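Local coordinates for nucleotidyltransferase-like protein (Exiguobacterium sibiricum, PDB 3C18), which probably transfers a nucleotidyl group from a nucleotide to an acceptor whose identity is not established, at residues Q29-D32 with D36-D39; S66-H71 with V88-E93; L163-L166 with H171-V174; V175-A180 with P185-L190. All blocks are in the same frame, centred on the assembly; numbering follows the deposited sequence. Where two conformers were deposited one is given.

Contact 1: residues Q29-D32 with D36-D39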
loop_
_atom_site.group_PDB
_atom_site.type_symbol
_atom_site.label_atom_id
_atom_site.label_comp_id
_atom_site.label_asym_id
_atom_site.label_seq_id
_atom_site.Cartn_x
_atom_site.Cartn_y
_atom_site.Cartn_z
ATOM N N GLN A 29 -2.800 -18.429 -22.126
ATOM C CA GLN A 29 -2.338 -17.747 -23.318
ATOM C C GLN A 29 -0.847 -17.566 -23.199
ATOM O O GLN A 29 -0.273 -17.765 -22.110
ATOM C CB GLN A 29 -2.990 -16.362 -23.420
ATOM C CG GLN A 29 -2.841 -15.550 -22.126
ATOM C CD GLN A 29 -2.931 -14.056 -22.337
ATOM O OE1 GLN A 29 -2.153 -13.281 -21.766
ATOM N NE2 GLN A 29 -3.860 -13.642 -23.176
ATOM N N PRO A 30 -0.196 -17.200 -24.306
ATOM C CA PRO A 30 1.225 -16.915 -24.149
ATOM C C PRO A 30 1.445 -15.680 -23.289
ATOM O O PRO A 30 0.628 -14.754 -23.261
ATOM C CB PRO A 30 1.699 -16.705 -25.587
ATOM C CG PRO A 30 0.768 -17.554 -26.388
ATOM C CD PRO A 30 -0.568 -17.365 -25.721
ATOM N N ARG A 31 2.543 -15.722 -22.555
ATOM C CA ARG A 31 2.940 -14.643 -21.665
ATOM C C ARG A 31 1.771 -14.237 -20.759
ATOM O O ARG A 31 1.409 -13.079 -20.667
ATOM C CB ARG A 31 3.447 -13.453 -22.474
ATOM C CG ARG A 31 4.564 -13.803 -23.430
ATOM C CD ARG A 31 5.275 -12.559 -23.930
ATOM N NE ARG A 31 5.918 -11.863 -22.825
ATOM C CZ ARG A 31 5.366 -10.855 -22.160
ATOM N NH1 ARG A 31 4.165 -10.404 -22.505
ATOM N NH2 ARG A 31 6.023 -10.292 -21.157
ATOM N N ASP A 32 1.190 -15.235 -20.120
ATOM C CA ASP A 32 0.092 -15.058 -19.177
ATOM C C ASP A 32 0.636 -14.551 -17.853
ATOM O O ASP A 32 1.492 -15.166 -17.236
ATOM C CB ASP A 32 -0.621 -16.387 -18.967
ATOM C CG ASP A 32 -1.965 -16.235 -18.303
ATOM O OD1 ASP A 32 -2.323 -15.111 -17.938
ATOM O OD2 ASP A 32 -2.673 -17.253 -18.153
ATOM N N ASP A 36 2.978 -15.980 -14.261
ATOM C CA ASP A 36 4.283 -15.338 -14.259
ATOM C C ASP A 36 5.005 -15.429 -15.586
ATOM O O ASP A 36 6.231 -15.432 -15.634
ATOM C CB ASP A 36 5.178 -15.988 -13.200
ATOM C CG ASP A 36 4.919 -15.455 -11.791
ATOM O OD1 ASP A 36 4.087 -14.562 -11.662
ATOM O OD2 ASP A 36 5.593 -15.908 -10.839
ATOM N N GLN A 37 4.236 -15.521 -16.661
ATOM C CA GLN A 37 4.805 -15.584 -18.048
ATOM C C GLN A 37 5.520 -16.906 -18.281
ATOM O O GLN A 37 6.379 -17.049 -19.176
ATOM C CB GLN A 37 5.741 -14.417 -18.351
ATOM C CG GLN A 37 4.988 -13.092 -18.599
ATOM C CD GLN A 37 4.681 -12.350 -17.307
ATOM O OE1 GLN A 37 5.457 -12.397 -16.356
ATOM N NE2 GLN A 37 3.542 -11.669 -17.267
ATOM N N PHE A 38 5.157 -17.849 -17.418
ATOM C CA PHE A 38 5.594 -19.251 -17.499
ATOM C C PHE A 38 4.429 -20.125 -17.933
ATOM O O PHE A 38 3.335 -19.624 -18.175
ATOM C CB PHE A 38 6.184 -19.734 -16.165
ATOM C CG PHE A 38 7.626 -19.365 -15.983
ATOM C CD1 PHE A 38 8.236 -18.471 -16.838
ATOM C CD2 PHE A 38 8.369 -19.903 -14.977
ATOM C CE1 PHE A 38 9.559 -18.140 -16.684
ATOM C CE2 PHE A 38 9.682 -19.565 -14.825
ATOM C CZ PHE A 38 10.278 -18.671 -15.673
ATOM N N ASP A 39 4.672 -21.432 -17.975
ATOM C CA ASP A 39 3.737 -22.412 -18.550
ATOM C C ASP A 39 2.799 -22.981 -17.511
ATOM O O ASP A 39 1.644 -23.301 -17.789
ATOM C CB ASP A 39 4.496 -23.594 -19.194
ATOM C CG ASP A 39 5.406 -23.167 -20.324
ATOM O OD1 ASP A 39 4.954 -22.377 -21.158
ATOM O OD2 ASP A 39 6.574 -23.618 -20.384
HETATM O O HOH W 1 2.769 -17.819 -20.054
#
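Asp-32 and Gln-37 close a loop through their backbones, and the contact illustrates how main-chain polar groups can hold an irregular turn where side chains contribute little. The direct hydrogen bond runs from Gln-37 N to Asp-32 O at 2.8 Å, with an N-H...O angle of 149°. A water carries the second link: it accepts from Asp-32 N at 3.0 Å and donates to Phe-38 O at 2.7 Å. Both the N-H and the carbonyl of Asp-32 are thereby engaged, one through solvent and the other directly, and the two backbone runs are held at two successive points. Positive phi values at Arg-31, Asp-36 and Gln-37 accompany the sharp changes of course on both sides.

Side-chain packing across the contact joins Arg-31 and Gln-37, whose CA atoms are 4.2 Å apart. The Gln-37 CG methylene lies above one face of the Arg-31 guanidinium, near its rim, with NH2 of Arg-31 at 3.9 Å from that CG. A bend at chi3 (63°) turns the arginine chain back over the glutamine.

The charged groups find their partners beyond the two segments. Arg-31 makes a salt bridge with Asp-261 of the second subunit, while Asp-32 pairs with Arg-28 and Asp-36 with Arg-86 of its own chain.

The contact occupies the connection between strands 19-26 and 40-46 of the nucleotidyltransferase-like region. On the departing side, Phe-38 packs against strand 63-71 and Asp-39 bonds to the backbone of Arg-64, leading the chain into strand 40-46, while Arg-86 reaches in from helix 85-93.

Contact 2: residues S66-H71 with V88-E93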
loop_
_atom_site.group_PDB
_atom_site.type_symbol
_atom_site.label_atom_id
_atom_site.label_comp_id
_atom_site.label_asym_id
_atom_site.label_seq_id
_atom_site.Cartn_x
_atom_site.Cartn_y
_atom_site.Cartn_z
ATOM N N SER A 66 6.805 -21.799 -12.544
ATOM C CA SER A 66 6.960 -20.881 -11.406
ATOM C C SER A 66 6.347 -21.516 -10.152
ATOM O O SER A 66 5.227 -21.985 -10.155
ATOM C CB SER A 66 6.270 -19.538 -11.667
ATOM O OG SER A 66 6.599 -18.631 -10.635
ATOM N N LEU A 67 7.119 -21.526 -9.086
ATOM C CA LEU A 67 6.632 -22.027 -7.827
ATOM C C LEU A 67 6.516 -20.920 -6.770
ATOM O O LEU A 67 7.514 -20.293 -6.369
ATOM C CB LEU A 67 7.516 -23.165 -7.357
ATOM C CG LEU A 67 6.992 -24.025 -6.215
ATOM C CD1 LEU A 67 7.496 -25.427 -6.326
ATOM C CD2 LEU A 67 7.399 -23.396 -4.891
ATOM N N HIS A 68 5.275 -20.700 -6.349
ATOM C CA HIS A 68 4.952 -19.811 -5.231
ATOM C C HIS A 68 4.779 -20.607 -3.944
ATOM O O HIS A 68 3.928 -21.464 -3.846
ATOM C CB HIS A 68 3.724 -18.960 -5.539
ATOM C CG HIS A 68 4.003 -17.850 -6.520
ATOM N ND1 HIS A 68 3.853 -16.516 -6.203
ATOM C CD2 HIS A 68 4.466 -17.882 -7.797
ATOM C CE1 HIS A 68 4.182 -15.775 -7.252
ATOM N NE2 HIS A 68 4.568 -16.580 -8.231
ATOM N N LEU A 69 5.653 -20.317 -2.990
ATOM C CA LEU A 69 5.676 -20.941 -1.673
ATOM C C LEU A 69 5.154 -19.890 -0.707
ATOM O O LEU A 69 5.764 -18.829 -0.563
ATOM C CB LEU A 69 7.113 -21.350 -1.285
ATOM C CG LEU A 69 7.250 -22.219 -0.023
ATOM C CD1 LEU A 69 6.490 -23.523 -0.157
ATOM C CD2 LEU A 69 8.703 -22.493 0.281
ATOM N N VAL A 70 3.993 -20.172 -0.111
ATOM C CA VAL A 70 3.319 -19.227 0.781
ATOM C C VAL A 70 2.898 -19.876 2.083
ATOM O O VAL A 70 2.418 -20.983 2.087
ATOM C CB VAL A 70 2.058 -18.679 0.119
ATOM C CG1 VAL A 70 1.399 -17.628 1.001
ATOM C CG2 VAL A 70 2.415 -18.088 -1.246
ATOM N N HIS A 71 3.083 -19.159 3.170
ATOM C CA HIS A 71 2.645 -19.678 4.489
ATOM C C HIS A 71 1.135 -19.593 4.572
ATOM O O HIS A 71 0.532 -18.630 4.113
ATOM C CB HIS A 71 3.275 -18.880 5.634
ATOM C CG HIS A 71 3.152 -19.551 6.959
ATOM N ND1 HIS A 71 1.954 -19.618 7.641
ATOM C CD2 HIS A 71 4.052 -20.229 7.705
ATOM C CE1 HIS A 71 2.129 -20.287 8.764
ATOM N NE2 HIS A 71 3.400 -20.652 8.841
ATOM N N VAL A 88 -6.724 -15.659 -5.320
ATOM C CA VAL A 88 -8.114 -16.126 -5.261
ATOM C C VAL A 88 -8.347 -17.007 -6.476
ATOM O O VAL A 88 -8.886 -18.102 -6.371
ATOM C CB VAL A 88 -9.163 -14.978 -5.225
ATOM C CG1 VAL A 88 -10.564 -15.523 -5.468
ATOM C CG2 VAL A 88 -9.095 -14.228 -3.911
ATOM N N HIS A 89 -7.859 -16.526 -7.608
ATOM C CA HIS A 89 -8.013 -17.207 -8.900
ATOM C C HIS A 89 -7.293 -18.536 -8.885
ATOM O O HIS A 89 -7.808 -19.548 -9.360
ATOM C CB HIS A 89 -7.431 -16.359 -10.044
ATOM C CG HIS A 89 -7.715 -16.901 -11.408
ATOM N ND1 HIS A 89 -8.325 -16.155 -12.391
ATOM C CD2 HIS A 89 -7.501 -18.127 -11.947
ATOM C CE1 HIS A 89 -8.472 -16.894 -13.480
ATOM N NE2 HIS A 89 -7.980 -18.096 -13.238
ATOM N N TRP A 90 -6.094 -18.528 -8.312
ATOM C CA TRP A 90 -5.295 -19.727 -8.268
ATOM C C TRP A 90 -6.007 -20.821 -7.487
ATOM O O TRP A 90 -6.046 -21.977 -7.903
ATOM C CB TRP A 90 -3.930 -19.499 -7.606
ATOM C CG TRP A 90 -2.992 -18.673 -8.397
ATOM C CD1 TRP A 90 -3.039 -18.452 -9.737
ATOM C CD2 TRP A 90 -1.827 -18.003 -7.918
ATOM N NE1 TRP A 90 -2.008 -17.667 -10.122
ATOM C CE2 TRP A 90 -1.242 -17.365 -9.022
ATOM C CE3 TRP A 90 -1.229 -17.872 -6.665
ATOM C CZ2 TRP A 90 -0.072 -16.600 -8.918
ATOM C CZ3 TRP A 90 -0.076 -17.093 -6.558
ATOM C CH2 TRP A 90 0.498 -16.488 -7.680
ATOM N N VAL A 91 -6.506 -20.456 -6.319
ATOM C CA VAL A 91 -7.085 -21.450 -5.420
ATOM C C VAL A 91 -8.386 -21.923 -6.009
ATOM O O VAL A 91 -8.720 -23.085 -5.902
ATOM C CB VAL A 91 -7.360 -20.915 -4.012
ATOM C CG1 VAL A 91 -8.157 -21.942 -3.211
ATOM C CG2 VAL A 91 -6.029 -20.536 -3.289
ATOM N N SER A 92 -9.097 -21.029 -6.684
ATOM C CA SER A 92 -10.439 -21.382 -7.133
ATOM C C SER A 92 -10.455 -22.138 -8.459
ATOM O O SER A 92 -11.190 -23.117 -8.602
ATOM C CB SER A 92 -11.338 -20.146 -7.201
ATOM O OG SER A 92 -11.253 -19.532 -8.472
ATOM N N GLU A 93 -9.639 -21.708 -9.412
ATOM C CA GLU A 93 -9.618 -22.355 -10.718
ATOM C C GLU A 93 -8.529 -23.420 -10.789
ATOM O O GLU A 93 -8.503 -24.252 -11.687
ATOM C CB GLU A 93 -9.396 -21.331 -11.830
ATOM C CG GLU A 93 -10.444 -20.215 -11.857
ATOM C CD GLU A 93 -11.865 -20.742 -11.959
ATOM O OE1 GLU A 93 -12.173 -21.456 -12.930
ATOM O OE2 GLU A 93 -12.681 -20.431 -11.068
#
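His-68 and Trp-90 both turn CG to the side of their own backbone N, at chi1 -74° and -70°, and these torsions carry the imidazole and the indole into the space between strand and helix. There they form an edge-to-face pair: the edge of the tryptophan's six-membered ring is presented to the imidazole face, with centroids 4.9 Å apart and planes at 64°. The leading atom, Trp-90 CH2, stands 3.6 Å above the plane of the His-68 ring, displaced toward its rim, and lies 3.7 Å from His-68 ND1. CZ3 of Trp-90 follows at 4.0 Å from the same nitrogen.

Polar bonds fix both rings. His-68 NE2 bonds to Asp-36 and ND1 to Trp-53 NE1, while the indole N-H of Trp-90 reaches the carbonyl of Leu-34. Were His-68 replaced by alanine, a gap would probably open at the edge of the Trp-90 ring and the Asp-36 carboxylate would lose a partner.

This buried pair spans the layer between helix 85-93 and the mixed sheet. Strand 63-71 lies between strands 53-60 and 40-46, and Leu-41 of the latter touches both aromatic side chains.

Contact 3: residues L163-L166 with H171-V174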
loop_
_atom_site.group_PDB
_atom_site.type_symbol
_atom_site.label_atom_id
_atom_site.label_comp_id
_atom_site.label_asym_id
_atom_site.label_seq_id
_atom_site.Cartn_x
_atom_site.Cartn_y
_atom_site.Cartn_z
ATOM N N LEU A 163 -16.034 0.504 -2.093
ATOM C CA LEU A 163 -16.893 0.455 -0.893
ATOM C C LEU A 163 -18.316 0.168 -1.269
ATOM O O LEU A 163 -19.005 -0.678 -0.661
ATOM C CB LEU A 163 -16.795 1.763 -0.111
ATOM C CG LEU A 163 -17.693 1.917 1.104
ATOM C CD1 LEU A 163 -17.512 0.819 2.130
ATOM C CD2 LEU A 163 -17.406 3.260 1.704
ATOM N N SER A 164 -18.758 0.828 -2.321
ATOM C CA SER A 164 -20.132 0.666 -2.794
ATOM C C SER A 164 -20.398 -0.764 -3.242
ATOM O O SER A 164 -21.476 -1.304 -3.042
ATOM C CB SER A 164 -20.428 1.668 -3.902
ATOM O OG SER A 164 -20.202 2.977 -3.410
ATOM N N VAL A 165 -19.372 -1.385 -3.802
ATOM C CA VAL A 165 -19.451 -2.773 -4.254
ATOM C C VAL A 165 -19.518 -3.703 -3.032
ATOM O O VAL A 165 -20.364 -4.595 -2.955
ATOM C CB VAL A 165 -18.285 -3.165 -5.174
ATOM C CG1 VAL A 165 -18.279 -4.661 -5.451
ATOM C CG2 VAL A 165 -18.389 -2.381 -6.473
ATOM N N LEU A 166 -18.625 -3.482 -2.078
ATOM C CA LEU A 166 -18.644 -4.259 -0.826
ATOM C C LEU A 166 -20.009 -4.145 -0.148
ATOM O O LEU A 166 -20.553 -5.100 0.373
ATOM C CB LEU A 166 -17.546 -3.741 0.129
ATOM C CG LEU A 166 -16.100 -4.151 -0.212
ATOM C CD1 LEU A 166 -15.091 -3.192 0.468
ATOM C CD2 LEU A 166 -15.821 -5.613 0.176
ATOM N N HIS A 171 -17.165 -8.894 -3.743
ATOM C CA HIS A 171 -15.758 -8.553 -3.711
ATOM C C HIS A 171 -15.463 -7.596 -4.854
ATOM O O HIS A 171 -15.841 -7.839 -5.993
ATOM C CB HIS A 171 -14.879 -9.768 -3.912
ATOM C CG HIS A 171 -14.952 -10.758 -2.805
ATOM N ND1 HIS A 171 -14.165 -10.659 -1.679
ATOM C CD2 HIS A 171 -15.693 -11.885 -2.664
ATOM C CE1 HIS A 171 -14.408 -11.694 -0.892
ATOM N NE2 HIS A 171 -15.325 -12.457 -1.469
ATOM N N PRO A 172 -14.784 -6.490 -4.547
ATOM C CA PRO A 172 -14.417 -5.617 -5.638
ATOM C C PRO A 172 -13.388 -6.284 -6.534
ATOM O O PRO A 172 -12.490 -7.009 -6.054
ATOM C CB PRO A 172 -13.813 -4.428 -4.914
ATOM C CG PRO A 172 -14.503 -4.404 -3.627
ATOM C CD PRO A 172 -14.649 -5.826 -3.248
ATOM N N GLU A 173 -13.538 -6.018 -7.828
ATOM C CA GLU A 173 -12.628 -6.538 -8.846
ATOM C C GLU A 173 -11.825 -5.437 -9.509
ATOM O O GLU A 173 -11.923 -4.270 -9.139
ATOM C CB GLU A 173 -13.417 -7.265 -9.935
ATOM C CG GLU A 173 -14.109 -8.533 -9.458
ATOM C CD GLU A 173 -15.143 -9.040 -10.454
ATOM O OE1 GLU A 173 -15.849 -8.193 -11.068
ATOM O OE2 GLU A 173 -15.256 -10.279 -10.612
ATOM N N VAL A 174 -11.061 -5.827 -10.525
ATOM C CA VAL A 174 -10.235 -4.870 -11.277
ATOM C C VAL A 174 -11.124 -3.918 -12.068
ATOM O O VAL A 174 -10.780 -2.762 -12.290
ATOM C CB VAL A 174 -9.210 -5.570 -12.228
ATOM C CG1 VAL A 174 -8.394 -4.528 -12.994
ATOM C CG2 VAL A 174 -8.273 -6.466 -11.422
#
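Leu-166 lays its branched end against the ring of Pro-172, bringing CD2 to 3.6 Å from Pro-172 CD. The setting is a helix-loop-helix connection in the all-helical YgxA-like substrate-binding region: the last turns of helix 146-167 are met by the loop that leads into helix 176-183. The example shows how one proline can dock a returning loop on the helix it has just left.

The leucine and proline side chains cross at about a right angle. CG of Leu-166 is equally near two ring atoms, 3.8 Å from both CD and CG of Pro-172, and the contact therefore covers a ring side instead of a single corner. With its CG placed beside the backbone N (chi1 -76°), Leu-166 brings the end of its chain closer to the loop than its first bond would suggest.

Val-165 approaches from the preceding position on the helix. Its CG1 lies 4.0 Å from Pro-172 CA and 4.2 Å from Pro-172 CG, and through the second of these the two neighbouring helix residues share one ring between them. The backbones come close here, with the CA atoms of Val-165 and Pro-172 5.9 Å apart.

The packing is apolar, and polar bonds are made to other parts of the region. Gln-179, in helix 176-183, takes the carbonyl of His-171 and the N-H of Glu-173, straddling the proline; Phe-114 stacks on the imidazole of His-171 and also touches Leu-166. Beside the proline, Val-165 CG1 rests 4.0 Å from His-171 O.

Contact 4: residues V175-A180 with P185-L190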
loop_
_atom_site.group_PDB
_atom_site.type_symbol
_atom_site.label_atom_id
_atom_site.label_comp_id
_atom_site.label_asym_id
_atom_site.label_seq_id
_atom_site.Cartn_x
_atom_site.Cartn_y
_atom_site.Cartn_z
ATOM N N VAL A 175 -12.280 -4.421 -12.470
ATOM C CA VAL A 175 -13.235 -3.625 -13.249
ATOM C C VAL A 175 -14.326 -3.111 -12.347
ATOM O O VAL A 175 -15.519 -3.318 -12.575
ATOM C CB VAL A 175 -13.862 -4.378 -14.453
ATOM C CG1 VAL A 175 -12.785 -4.657 -15.493
ATOM C CG2 VAL A 175 -14.610 -5.663 -14.009
ATOM N N VAL A 176 -13.899 -2.398 -11.335
ATOM C CA VAL A 176 -14.813 -1.906 -10.311
ATOM C C VAL A 176 -15.887 -0.930 -10.810
ATOM O O VAL A 176 -17.019 -0.945 -10.313
ATOM C CB VAL A 176 -14.053 -1.282 -9.134
ATOM C CG1 VAL A 176 -13.581 0.131 -9.501
ATOM C CG2 VAL A 176 -14.947 -1.307 -7.887
ATOM N N TRP A 177 -15.555 -0.085 -11.781
ATOM C CA TRP A 177 -16.552 0.895 -12.308
ATOM C C TRP A 177 -17.710 0.203 -13.005
ATOM O O TRP A 177 -18.848 0.675 -12.999
ATOM C CB TRP A 177 -15.928 1.962 -13.237
ATOM C CG TRP A 177 -15.147 2.952 -12.457
ATOM C CD1 TRP A 177 -13.805 3.136 -12.475
ATOM C CD2 TRP A 177 -15.655 3.821 -11.444
ATOM N NE1 TRP A 177 -13.440 4.085 -11.553
ATOM C CE2 TRP A 177 -14.560 4.530 -10.908
ATOM C CE3 TRP A 177 -16.927 4.070 -10.938
ATOM C CZ2 TRP A 177 -14.702 5.482 -9.900
ATOM C CZ3 TRP A 177 -17.067 5.031 -9.928
ATOM C CH2 TRP A 177 -15.962 5.714 -9.422
ATOM N N GLU A 178 -17.394 -0.939 -13.592
ATOM C CA GLU A 178 -18.410 -1.766 -14.259
ATOM C C GLU A 178 -19.366 -2.289 -13.202
ATOM O O GLU A 178 -20.577 -2.224 -13.345
ATOM C CB GLU A 178 -17.762 -2.964 -14.963
ATOM C CG GLU A 178 -16.724 -2.596 -16.026
ATOM C CD GLU A 178 -17.353 -2.147 -17.326
ATOM O OE1 GLU A 178 -18.565 -1.831 -17.315
ATOM O OE2 GLU A 178 -16.637 -2.118 -18.358
ATOM N N GLN A 179 -18.775 -2.836 -12.151
ATOM C CA GLN A 179 -19.520 -3.375 -11.013
ATOM C C GLN A 179 -20.382 -2.294 -10.412
ATOM O O GLN A 179 -21.517 -2.542 -10.046
ATOM C CB GLN A 179 -18.589 -3.897 -9.920
ATOM C CG GLN A 179 -17.806 -5.149 -10.238
ATOM C CD GLN A 179 -16.946 -5.630 -9.067
ATOM O OE1 GLN A 179 -15.893 -5.054 -8.770
ATOM N NE2 GLN A 179 -17.370 -6.721 -8.419
ATOM N N ALA A 180 -19.830 -1.086 -10.334
ATOM C CA ALA A 180 -20.480 0.040 -9.622
ATOM C C ALA A 180 -21.589 0.660 -10.431
ATOM O O ALA A 180 -22.463 1.337 -9.895
ATOM C CB ALA A 180 -19.449 1.110 -9.226
ATOM N N PRO A 185 -25.330 3.454 -8.750
ATOM C CA PRO A 185 -25.368 4.418 -9.864
ATOM C C PRO A 185 -25.030 5.857 -9.464
ATOM O O PRO A 185 -24.530 6.635 -10.268
ATOM C CB PRO A 185 -26.807 4.313 -10.354
ATOM C CG PRO A 185 -27.274 2.935 -9.907
ATOM C CD PRO A 185 -26.527 2.592 -8.688
ATOM N N ASP A 186 -25.320 6.203 -8.222
ATOM C CA ASP A 186 -25.021 7.547 -7.748
ATOM C C ASP A 186 -23.498 7.769 -7.703
ATOM O O ASP A 186 -23.000 8.840 -7.986
ATOM C CB ASP A 186 -25.587 7.805 -6.365
ATOM C CG ASP A 186 -27.054 8.104 -6.381
ATOM O OD1 ASP A 186 -27.619 8.440 -7.451
ATOM O OD2 ASP A 186 -27.632 8.037 -5.287
ATOM N N VAL A 187 -22.763 6.737 -7.319
ATOM C CA VAL A 187 -21.290 6.857 -7.262
ATOM C C VAL A 187 -20.732 6.886 -8.662
ATOM O O VAL A 187 -19.897 7.712 -9.027
ATOM C CB VAL A 187 -20.670 5.698 -6.475
ATOM C CG1 VAL A 187 -19.149 5.723 -6.623
ATOM C CG2 VAL A 187 -21.130 5.818 -5.010
ATOM N N TYR A 188 -21.286 6.017 -9.488
ATOM C CA TYR A 188 -20.860 5.924 -10.873
ATOM C C TYR A 188 -21.076 7.257 -11.587
ATOM O O TYR A 188 -20.227 7.708 -12.344
ATOM C CB TYR A 188 -21.619 4.795 -11.549
ATOM C CG TYR A 188 -21.257 4.517 -12.976
ATOM C CD1 TYR A 188 -21.816 5.250 -14.007
ATOM C CD2 TYR A 188 -20.409 3.477 -13.300
ATOM C CE1 TYR A 188 -21.513 4.975 -15.306
ATOM C CE2 TYR A 188 -20.095 3.202 -14.609
ATOM C CZ TYR A 188 -20.655 3.950 -15.606
ATOM O OH TYR A 188 -20.368 3.670 -16.917
ATOM N N LYS A 189 -22.202 7.908 -11.301
ATOM C CA LYS A 189 -22.566 9.159 -11.977
ATOM C C LYS A 189 -21.666 10.292 -11.536
ATOM O O LYS A 189 -21.319 11.159 -12.303
ATOM C CB LYS A 189 -24.049 9.549 -11.746
ATOM N N LEU A 190 -21.278 10.284 -10.274
ATOM C CA LEU A 190 -20.361 11.313 -9.744
ATOM C C LEU A 190 -19.002 11.219 -10.471
ATOM O O LEU A 190 -18.359 12.217 -10.791
ATOM C CB LEU A 190 -20.166 11.107 -8.230
ATOM C CG LEU A 190 -19.452 12.215 -7.506
ATOM C CD1 LEU A 190 -20.241 13.476 -7.693
ATOM C CD2 LEU A 190 -19.256 11.864 -6.020
#
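The Tyr-188 ring turns one edge to the carbonyl of Trp-177, whose oxygen lies in the ring plane, 3.2 Å from both CD2 and CE2 of the tyrosine. The indole of Trp-177 has Val-176 CG1 above one face, near the rim, and also stacks with the ring of Tyr-191. Val-187 CG1 comes up to it obliquely, 4.0 Å from Trp-177 CZ3.

Placing CG opposite the backbone N (chi1 -177°) sends the tyrosine ring across to helix 176-180. Its CB meanwhile lies 3.9 Å from Ala-180 O, and the CA atoms of Ala-180 and Tyr-188 are 6.0 Å apart. The axes of segments 176-180 and 185-190 come within 9.3 Å at 130° between their N-to-C directions, roughly antiparallel but splayed, in the YgxA-like substrate-binding region.

The second subunit adds to this surface: its Tyr-147 ring meets Tyr-188, and its Asp-148 accepts from the backbone N of Trp-177. Cutting Tyr-188 back to an alanine is likely to leave the Trp-177 carbonyl without its aromatic edge and to take from Tyr-147 of the second subunit one of the rings it meets.

Chemically, the contact joins ordinary apolar packing to a polarised encounter. The carbonyl oxygen faces the hydrogen-bearing rim of the tyrosine, which is expected to be slightly positive, and this weak attraction is consistent with the close, in-plane approach, with no hydrogen bond between the two segments.

In the fold
Read from the N terminus, the four contacts come in series, none nested within or crossing another. Contact 1 closes the short loop between the first two strands of the mixed sheet. Contact 2 spans a longer interval, bringing helix 85-93 back onto strand 63-71, and the Asp-36 carboxylate links the two contacts. Contacts 3 and 4 follow in the helical region as consecutive short closures, with centres 10 Å apart, joined by Gln-179 and by packing of Ser-164 on Val-187. The two pairs remain separate: contacts 2 and 3 come no nearer than about 7 Å between nearest atoms. Contacts 1, 3 and 4 also reach the second subunit.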